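Local coordinates for polynucleotide 5'-triphosphatase (PDB 3BGY), which removes the terminal phosphate from the 5'-triphosphate end of RNA, acting as the triphosphatase domain of a multifunctional viral mRNA-capping enzyme, at residues 12-17 with 138-143; 124-129 with 148-153; 180-185 with 211-216. All blocks are in the same frame, centred on the assembly; numbering follows the deposited sequence.

Contact 1 of 3, residues 12-17 with 138-143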
# COMPACT_ATOMS: atom_id res chain seq x y z
N ILE A 12 -16.16 -3.01 24.73
CA ILE A 12 -15.38 -1.94 24.03
C ILE A 12 -15.66 -1.99 22.52
O ILE A 12 -15.27 -2.94 21.84
CB ILE A 12 -13.83 -2.08 24.29
CG1 ILE A 12 -13.55 -2.22 25.79
CG2 ILE A 12 -13.08 -0.85 23.73
CD1 ILE A 12 -12.12 -2.67 26.14
N THR A 13 -16.37 -0.98 22.02
CA THR A 13 -16.67 -0.88 20.60
C THR A 13 -15.84 0.25 20.01
O THR A 13 -15.59 1.26 20.67
CB THR A 13 -18.19 -0.59 20.30
OG1 THR A 13 -18.60 0.62 20.96
CG2 THR A 13 -19.06 -1.74 20.75
N ILE A 14 -15.41 0.07 18.77
CA ILE A 14 -14.59 1.05 18.05
C ILE A 14 -15.44 1.99 17.23
O ILE A 14 -15.21 3.20 17.24
CB ILE A 14 -13.55 0.34 17.11
CG1 ILE A 14 -12.54 -0.43 17.94
CG2 ILE A 14 -12.78 1.37 16.23
CD1 ILE A 14 -11.57 -1.25 17.12
N PHE A 15 -16.45 1.45 16.56
CA PHE A 15 -17.29 2.23 15.67
C PHE A 15 -18.57 2.76 16.29
O PHE A 15 -19.24 2.07 17.04
CB PHE A 15 -17.69 1.40 14.43
CG PHE A 15 -16.53 0.75 13.72
CD1 PHE A 15 -15.39 1.49 13.37
CD2 PHE A 15 -16.57 -0.63 13.41
CE1 PHE A 15 -14.30 0.87 12.73
CE2 PHE A 15 -15.48 -1.25 12.77
CZ PHE A 15 -14.35 -0.49 12.43
N SER A 16 -18.92 3.99 15.89
CA SER A 16 -20.18 4.60 16.31
C SER A 16 -21.24 3.92 15.42
O SER A 16 -20.89 3.25 14.43
CB SER A 16 -20.17 6.09 16.00
OG SER A 16 -20.07 6.30 14.60
N GLU A 17 -22.52 4.14 15.70
CA GLU A 17 -23.58 3.54 14.90
C GLU A 17 -23.49 3.98 13.43
O GLU A 17 -23.59 3.14 12.52
CB GLU A 17 -24.96 3.87 15.48
CG GLU A 17 -26.11 3.26 14.66
CD GLU A 17 -27.48 3.61 15.20
OE1 GLU A 17 -27.58 4.47 16.10
OE2 GLU A 17 -28.45 3.00 14.73
N ASP A 138 -14.04 8.36 14.87
CA ASP A 138 -14.04 9.22 16.06
C ASP A 138 -13.33 8.54 17.24
O ASP A 138 -13.64 7.39 17.59
CB ASP A 138 -15.48 9.59 16.48
CG ASP A 138 -16.24 10.38 15.42
OD1 ASP A 138 -15.64 11.02 14.53
OD2 ASP A 138 -17.49 10.37 15.49
N ASN A 139 -12.36 9.26 17.81
CA ASN A 139 -11.57 8.84 18.97
C ASN A 139 -10.61 7.63 18.87
O ASN A 139 -10.08 7.16 19.89
CB ASN A 139 -12.48 8.73 20.22
CG ASN A 139 -13.26 10.02 20.50
OD1 ASN A 139 -14.49 10.02 20.52
ND2 ASN A 139 -12.54 11.12 20.67
N TRP A 140 -10.44 7.09 17.67
CA TRP A 140 -9.51 5.97 17.44
C TRP A 140 -8.62 6.42 16.29
O TRP A 140 -9.11 6.92 15.28
CB TRP A 140 -10.22 4.67 17.09
CG TRP A 140 -11.05 4.15 18.21
CD1 TRP A 140 -12.33 4.53 18.52
CD2 TRP A 140 -10.69 3.15 19.16
NE1 TRP A 140 -12.78 3.83 19.59
CE2 TRP A 140 -11.81 2.97 20.02
CE3 TRP A 140 -9.53 2.38 19.38
CZ2 TRP A 140 -11.81 2.05 21.09
CZ3 TRP A 140 -9.52 1.45 20.45
CH2 TRP A 140 -10.66 1.29 21.28
N ALA A 141 -7.32 6.21 16.44
CA ALA A 141 -6.35 6.66 15.44
C ALA A 141 -6.22 5.75 14.21
O ALA A 141 -5.16 5.16 13.95
CB ALA A 141 -4.99 6.87 16.12
N ILE A 142 -7.33 5.63 13.47
CA ILE A 142 -7.38 4.83 12.24
C ILE A 142 -8.25 5.45 11.19
O ILE A 142 -9.11 6.29 11.50
CB ILE A 142 -7.99 3.40 12.44
CG1 ILE A 142 -9.29 3.43 13.26
CG2 ILE A 142 -6.99 2.48 13.00
CD1 ILE A 142 -10.07 2.13 13.25
N THR A 143 -7.97 5.09 9.94
CA THR A 143 -8.81 5.50 8.83
C THR A 143 -9.21 4.24 8.11
O THR A 143 -8.49 3.25 8.16
CB THR A 143 -8.16 6.50 7.85
OG1 THR A 143 -6.98 5.96 7.26
CG2 THR A 143 -7.83 7.81 8.55
O HOH W 1 -15.42 4.66 20.84
O HOH W 2 -19.75 8.99 13.86

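Contact 2 of 3, residues 124-129 with 148-153. With ACT (acetate ion), chain D.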
# COMPACT_ATOMS: atom_id res chain seq x y z
N ILE A 124 2.68 -3.58 -11.44
CA ILE A 124 2.19 -2.32 -12.00
C ILE A 124 0.72 -2.16 -11.72
O ILE A 124 -0.07 -3.10 -11.90
CB ILE A 124 2.40 -2.31 -13.55
CG1 ILE A 124 3.87 -2.57 -13.89
CG2 ILE A 124 1.95 -0.99 -14.13
CD1 ILE A 124 4.21 -2.52 -15.37
N VAL A 125 0.35 -0.97 -11.23
CA VAL A 125 -1.03 -0.68 -10.91
C VAL A 125 -1.42 0.73 -11.32
O VAL A 125 -0.59 1.64 -11.34
CB VAL A 125 -1.37 -0.81 -9.35
CG1 VAL A 125 -1.25 -2.26 -8.86
CG2 VAL A 125 -0.52 0.14 -8.50
N TYR A 126 -2.69 0.88 -11.67
CA TYR A 126 -3.25 2.19 -11.97
C TYR A 126 -4.21 2.42 -10.80
O TYR A 126 -5.15 1.66 -10.57
CB TYR A 126 -3.95 2.21 -13.32
CG TYR A 126 -4.69 3.50 -13.57
CD1 TYR A 126 -3.99 4.67 -13.97
CD2 TYR A 126 -6.08 3.58 -13.36
CE1 TYR A 126 -4.68 5.90 -14.14
CE2 TYR A 126 -6.77 4.79 -13.54
CZ TYR A 126 -6.07 5.93 -13.93
OH TYR A 126 -6.76 7.10 -14.10
N LYS A 127 -3.97 3.51 -10.08
CA LYS A 127 -4.75 3.84 -8.89
C LYS A 127 -5.69 4.98 -9.18
O LYS A 127 -5.24 6.08 -9.49
CB LYS A 127 -3.80 4.23 -7.76
CG LYS A 127 -2.88 3.13 -7.28
CD LYS A 127 -1.84 3.66 -6.27
CE LYS A 127 -2.33 3.60 -4.81
NZ LYS A 127 -3.63 4.28 -4.54
N ASN A 128 -6.99 4.71 -9.12
CA ASN A 128 -7.99 5.75 -9.37
C ASN A 128 -8.28 6.34 -8.00
O ASN A 128 -9.08 5.80 -7.22
CB ASN A 128 -9.27 5.16 -10.01
CG ASN A 128 -10.35 6.22 -10.29
OD1 ASN A 128 -10.31 7.34 -9.76
ND2 ASN A 128 -11.34 5.84 -11.07
N ARG A 129 -7.60 7.44 -7.71
CA ARG A 129 -7.74 8.10 -6.42
C ARG A 129 -9.07 8.83 -6.21
O ARG A 129 -9.38 9.21 -5.09
CB ARG A 129 -6.54 9.01 -6.17
CG ARG A 129 -5.25 8.20 -5.99
CD ARG A 129 -4.24 8.93 -5.11
NE ARG A 129 -3.19 8.03 -4.65
CZ ARG A 129 -2.03 8.41 -4.12
NH1 ARG A 129 -1.74 9.70 -3.97
NH2 ARG A 129 -1.13 7.50 -3.75
N GLU A 148 -9.80 1.94 -5.63
CA GLU A 148 -9.69 1.16 -6.86
C GLU A 148 -8.25 1.13 -7.33
O GLU A 148 -7.65 2.18 -7.57
CB GLU A 148 -10.58 1.79 -7.92
CG GLU A 148 -10.72 0.98 -9.19
CD GLU A 148 -11.50 1.73 -10.27
OE1 GLU A 148 -11.93 2.88 -10.05
OE2 GLU A 148 -11.69 1.14 -11.34
N GLU A 149 -7.72 -0.08 -7.48
CA GLU A 149 -6.34 -0.27 -7.90
C GLU A 149 -6.40 -1.37 -8.94
O GLU A 149 -6.59 -2.53 -8.61
CB GLU A 149 -5.45 -0.68 -6.70
CG GLU A 149 -5.32 0.42 -5.61
CD GLU A 149 -4.25 0.14 -4.56
OE1 GLU A 149 -3.10 -0.19 -4.94
OE2 GLU A 149 -4.55 0.30 -3.36
N ILE A 150 -6.18 -0.98 -10.19
CA ILE A 150 -6.24 -1.94 -11.29
C ILE A 150 -4.86 -2.49 -11.61
O ILE A 150 -3.98 -1.75 -12.03
CB ILE A 150 -6.88 -1.26 -12.54
CG1 ILE A 150 -8.24 -0.68 -12.16
CG2 ILE A 150 -6.99 -2.27 -13.72
CD1 ILE A 150 -8.94 0.13 -13.25
N PRO A 151 -4.66 -3.81 -11.46
CA PRO A 151 -3.34 -4.38 -11.75
C PRO A 151 -3.19 -4.62 -13.23
O PRO A 151 -4.14 -4.98 -13.92
CB PRO A 151 -3.36 -5.73 -11.01
CG PRO A 151 -4.57 -5.66 -10.12
CD PRO A 151 -5.54 -4.85 -10.89
N LEU A 152 -2.00 -4.31 -13.74
CA LEU A 152 -1.69 -4.56 -15.15
C LEU A 152 -0.82 -5.79 -15.07
O LEU A 152 0.26 -5.74 -14.49
CB LEU A 152 -0.94 -3.37 -15.76
CG LEU A 152 -1.75 -2.18 -16.25
CD1 LEU A 152 -2.16 -1.28 -15.09
CD2 LEU A 152 -0.89 -1.41 -17.24
N VAL A 153 -1.33 -6.91 -15.58
CA VAL A 153 -0.62 -8.19 -15.51
C VAL A 153 -0.09 -8.75 -16.83
O VAL A 153 -0.56 -8.38 -17.92
CB VAL A 153 -1.45 -9.27 -14.78
CG1 VAL A 153 -1.47 -8.99 -13.28
CG2 VAL A 153 -2.86 -9.32 -15.34
C ACT D . -4.81 9.45 -16.04
O ACT D . -4.92 10.40 -17.00
OXT ACT D . -5.71 9.21 -15.27
CH3 ACT D . -3.56 8.67 -15.93
O HOH W 3 1.40 -6.19 -11.92

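Contact 3 of 3, residues 180-185 with 211-216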
# COMPACT_ATOMS: atom_id res chain seq x y z
N PHE A 180 1.87 -10.26 7.17
CA PHE A 180 1.49 -11.43 7.94
C PHE A 180 0.08 -11.84 7.58
O PHE A 180 -0.86 -11.10 7.83
CB PHE A 180 1.59 -11.10 9.43
CG PHE A 180 2.94 -10.61 9.84
CD1 PHE A 180 3.96 -11.52 10.15
CD2 PHE A 180 3.22 -9.23 9.88
CE1 PHE A 180 5.25 -11.08 10.51
CE2 PHE A 180 4.52 -8.77 10.25
CZ PHE A 180 5.54 -9.70 10.56
N THR A 181 -0.08 -13.01 6.97
CA THR A 181 -1.41 -13.48 6.59
C THR A 181 -2.00 -14.15 7.83
O THR A 181 -1.68 -15.28 8.16
CB THR A 181 -1.32 -14.43 5.35
OG1 THR A 181 -0.82 -13.69 4.23
CG2 THR A 181 -2.73 -14.93 4.98
N ILE A 182 -2.81 -13.39 8.56
CA ILE A 182 -3.37 -13.89 9.81
C ILE A 182 -4.45 -14.97 9.71
O ILE A 182 -4.61 -15.78 10.61
CB ILE A 182 -3.74 -12.73 10.77
CG1 ILE A 182 -4.68 -11.75 10.09
CG2 ILE A 182 -2.44 -11.99 11.23
CD1 ILE A 182 -5.29 -10.71 11.06
N ASN A 183 -5.18 -14.95 8.60
CA ASN A 183 -6.22 -15.93 8.27
C ASN A 183 -6.48 -15.79 6.79
O ASN A 183 -5.88 -14.94 6.12
CB ASN A 183 -7.51 -15.78 9.12
CG ASN A 183 -8.10 -14.37 9.09
OD1 ASN A 183 -8.34 -13.80 8.02
ND2 ASN A 183 -8.38 -13.82 10.26
N LYS A 184 -7.42 -16.58 6.26
CA LYS A 184 -7.74 -16.55 4.83
C LYS A 184 -8.27 -15.24 4.28
O LYS A 184 -8.10 -14.96 3.11
CB LYS A 184 -8.73 -17.68 4.49
CG LYS A 184 -9.91 -17.77 5.45
CD LYS A 184 -10.84 -18.94 5.12
CE LYS A 184 -11.93 -19.07 6.20
NZ LYS A 184 -12.83 -20.24 5.99
N ASN A 185 -8.77 -14.38 5.17
CA ASN A 185 -9.40 -13.13 4.76
C ASN A 185 -8.73 -11.81 5.07
O ASN A 185 -9.15 -10.77 4.57
CB ASN A 185 -10.81 -13.11 5.33
CG ASN A 185 -11.59 -14.37 5.01
OD1 ASN A 185 -11.61 -14.81 3.87
ND2 ASN A 185 -12.20 -14.97 6.02
N LEU A 211 1.30 1.00 9.16
CA LEU A 211 0.67 -0.25 9.60
C LEU A 211 -0.73 -0.31 9.04
O LEU A 211 -1.52 0.64 9.19
CB LEU A 211 0.57 -0.33 11.13
CG LEU A 211 -0.22 -1.50 11.76
CD1 LEU A 211 0.44 -2.85 11.48
CD2 LEU A 211 -0.33 -1.29 13.27
N GLU A 212 -1.05 -1.41 8.37
CA GLU A 212 -2.40 -1.55 7.84
C GLU A 212 -2.93 -2.94 7.97
O GLU A 212 -2.16 -3.88 8.05
CB GLU A 212 -2.46 -1.28 6.32
CG GLU A 212 -2.05 0.08 5.83
CD GLU A 212 -0.61 0.12 5.38
OE1 GLU A 212 -0.08 -0.90 4.87
OE2 GLU A 212 0.01 1.19 5.52
N LEU A 213 -4.25 -3.06 8.09
CA LEU A 213 -4.91 -4.37 8.08
C LEU A 213 -5.67 -4.35 6.75
O LEU A 213 -6.63 -3.58 6.59
CB LEU A 213 -5.89 -4.54 9.26
CG LEU A 213 -6.76 -5.82 9.16
CD1 LEU A 213 -5.91 -7.06 9.40
CD2 LEU A 213 -7.92 -5.77 10.12
N GLU A 214 -5.22 -5.15 5.78
CA GLU A 214 -5.87 -5.20 4.47
C GLU A 214 -6.67 -6.50 4.29
O GLU A 214 -6.20 -7.57 4.67
CB GLU A 214 -4.83 -5.11 3.33
CG GLU A 214 -3.74 -4.06 3.55
CD GLU A 214 -3.34 -3.32 2.29
OE1 GLU A 214 -3.45 -3.88 1.17
OE2 GLU A 214 -2.89 -2.16 2.42
N LEU A 215 -7.86 -6.39 3.71
CA LEU A 215 -8.72 -7.55 3.47
C LEU A 215 -8.29 -8.27 2.18
O LEU A 215 -7.78 -7.65 1.23
CB LEU A 215 -10.20 -7.16 3.35
CG LEU A 215 -10.76 -6.59 4.66
CD1 LEU A 215 -12.22 -6.38 4.44
CD2 LEU A 215 -10.53 -7.50 5.84
N ILE A 216 -8.46 -9.59 2.21
CA ILE A 216 -8.20 -10.49 1.07
C ILE A 216 -9.60 -10.87 0.55
O ILE A 216 -9.82 -11.00 -0.66
CB ILE A 216 -7.40 -11.75 1.52
CG1 ILE A 216 -6.00 -11.36 2.00
CG2 ILE A 216 -7.30 -12.81 0.37
CD1 ILE A 216 -5.26 -12.48 2.73

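Contact 1 of 3, residues 12-17 with 138-143
Ile14 lies across one face of the Trp140 indole, the two side chains crossing at about a right angle. Its CG2 makes a CH-pi contact with the five-membered ring, 3.9 Å from the centroid and 11° off the ring normal. A chi1 of -65° sets CG1 beside the backbone N and turns CG2 anti to it, so that both branches reach the indole; CG1 lies over the same face, 3.9 Å above the plane. Ile12 instead meets the ring at its benzo edge, with its CG2 4.1 Å from Trp140 CH2. Ile142 CD1 approaches Ile14 CG2 at 4.1 Å from the start of strand 142-152, extending the apolar patch, which Leu228 and Phe232 of helix 221-235 continue.

Two waters bridge the polar side. One accepts from Trp140 NE1 at 3.0 Å in the indole plane and donates weakly to Thr13 O; the other joins Ser16 OG, the N-cap of helix 17-32, to Asp138 OD2. Glu19 receives the backbone N-H groups of both Ser16 and Asp138. The N-terminal arm is thus laid against the barrel by aliphatic-aromatic packing, and the polar links between the segments are indirect, through two waters and the carboxylate of Glu19.

Contact 2 of 3, residues 124-129 with 148-153
Tyr126 O is held by two groups of the neighbouring strand: it accepts from Ile150 N at 2.9 Å, with an N-H...O angle of 165°, and takes a longer CA-H...O contact from Glu149 CA at 3.5 Å. Ile150 O mirrors this, receiving Tyr126 N at 3.0 Å and the CA-H of Val125. Further along, Leu152 N donates to Ile124 O almost straight, while a water bridges Ile124 N and Leu152 O. Towards the other end Asn128 N donates to Glu148 O. These bonds form an antiparallel ladder in which Tyr126 and Ile150 are a hydrogen-bonded pair, Lys127 and Glu149 a non-hydrogen-bonded one.

The strands run at 156° to each other and are arms of the hairpin 122-136/142-152, adjacent strands in the closed eight-stranded barrel of a tunnel triphosphatase. On the face shared with Val125, which looks into the barrel, Lys127 and Glu149 lie side by side and point the same way. Bends at its last two torsions fold the lysine tip over, leaving NZ 4.3 Å from Glu149 OE2, beyond a salt bridge, though the opposite charges probably still attract. Arg85 of strand 83-88 makes a long, weak ion pair with the same glutamate.

The opposite face carries Tyr126, where a chi1 of 173° swings the ring anti to the backbone N, with its CD2 edge near Ile150 CD1; its CB packs on Leu152 CD1 at 4.3 Å. Tyr126 OH donates to acetate OXT at 2.6 Å, with OXT in the ring plane; the ion probably comes from the crystallisation liquor. Near the hairpin's loop side, Asn128 OD1 accepts from Gly130 N, and Glu148 OE1 accepts from Ser131 OG.

Contact 3 of 3, residues 180-185 with 211-216
An Asx turn at Asn183 shapes the tight connection between barrel strands 169-183 and 186-196, and the end of strand 208-215 rests on it. Asn183 OD1 accepts from Asn185 N at 2.9 Å, in the carbonyl plane and on a lone pair. The same oxygen also bonds Ser186 OG, while ND2 is held by Glu227 of helix 221-235, so both polar atoms of this amide have partners.

The turn offers Asn185 O to the other strand. Ile216 N donates to it at 2.7 Å with a nearly straight N-H...O angle of 173°, yet arrives from above the carbonyl plane, 51° out of it. Leu215 CA adds a CA-H...O contact at 3.4 Å to the same oxygen, and Leu215 CD2 also lies beside it.

Ile182 CD1 meets Leu213 CD1 at 4.1 Å, the two side chains crossing at about a right angle, and Leu213 also packs on helix 221-235. Glu212 and Glu214, alternating with it, probably face the tunnel; glutamate-rich strands are a hallmark of metal-dependent tunnel triphosphatases, and these acids probably belong to that motif. At the turn, Ile216 spreads over the backbone: chi1 of -66° puts CG2 anti to the backbone N, 3.6 Å from Lys184 O, while CG1 carries CD1 to Thr181 CG2 at 4.2 Å.

How the contacts relate
All three contacts serve the same closed antiparallel barrel. Contacts 1 and 2 both use strand 142-152, at its beginning and its end, so their centres are about 29 Å apart and their nearest atoms about 12 Å. Contact 3 lies about 19 Å, centre to centre, from each of the others. Its nearest atoms come within about 6 Å of contact 2, where the carboxylates of Glu149 and, in one of its two conformers, Glu214 face each other across the barrel, and within about 7 Å of contact 1. Helix 221-235 ties contacts 1 and 3 together, since Leu228 touches both Ile14 and Leu213. The acetate lies on the outer face of contact 2, away from the tunnel.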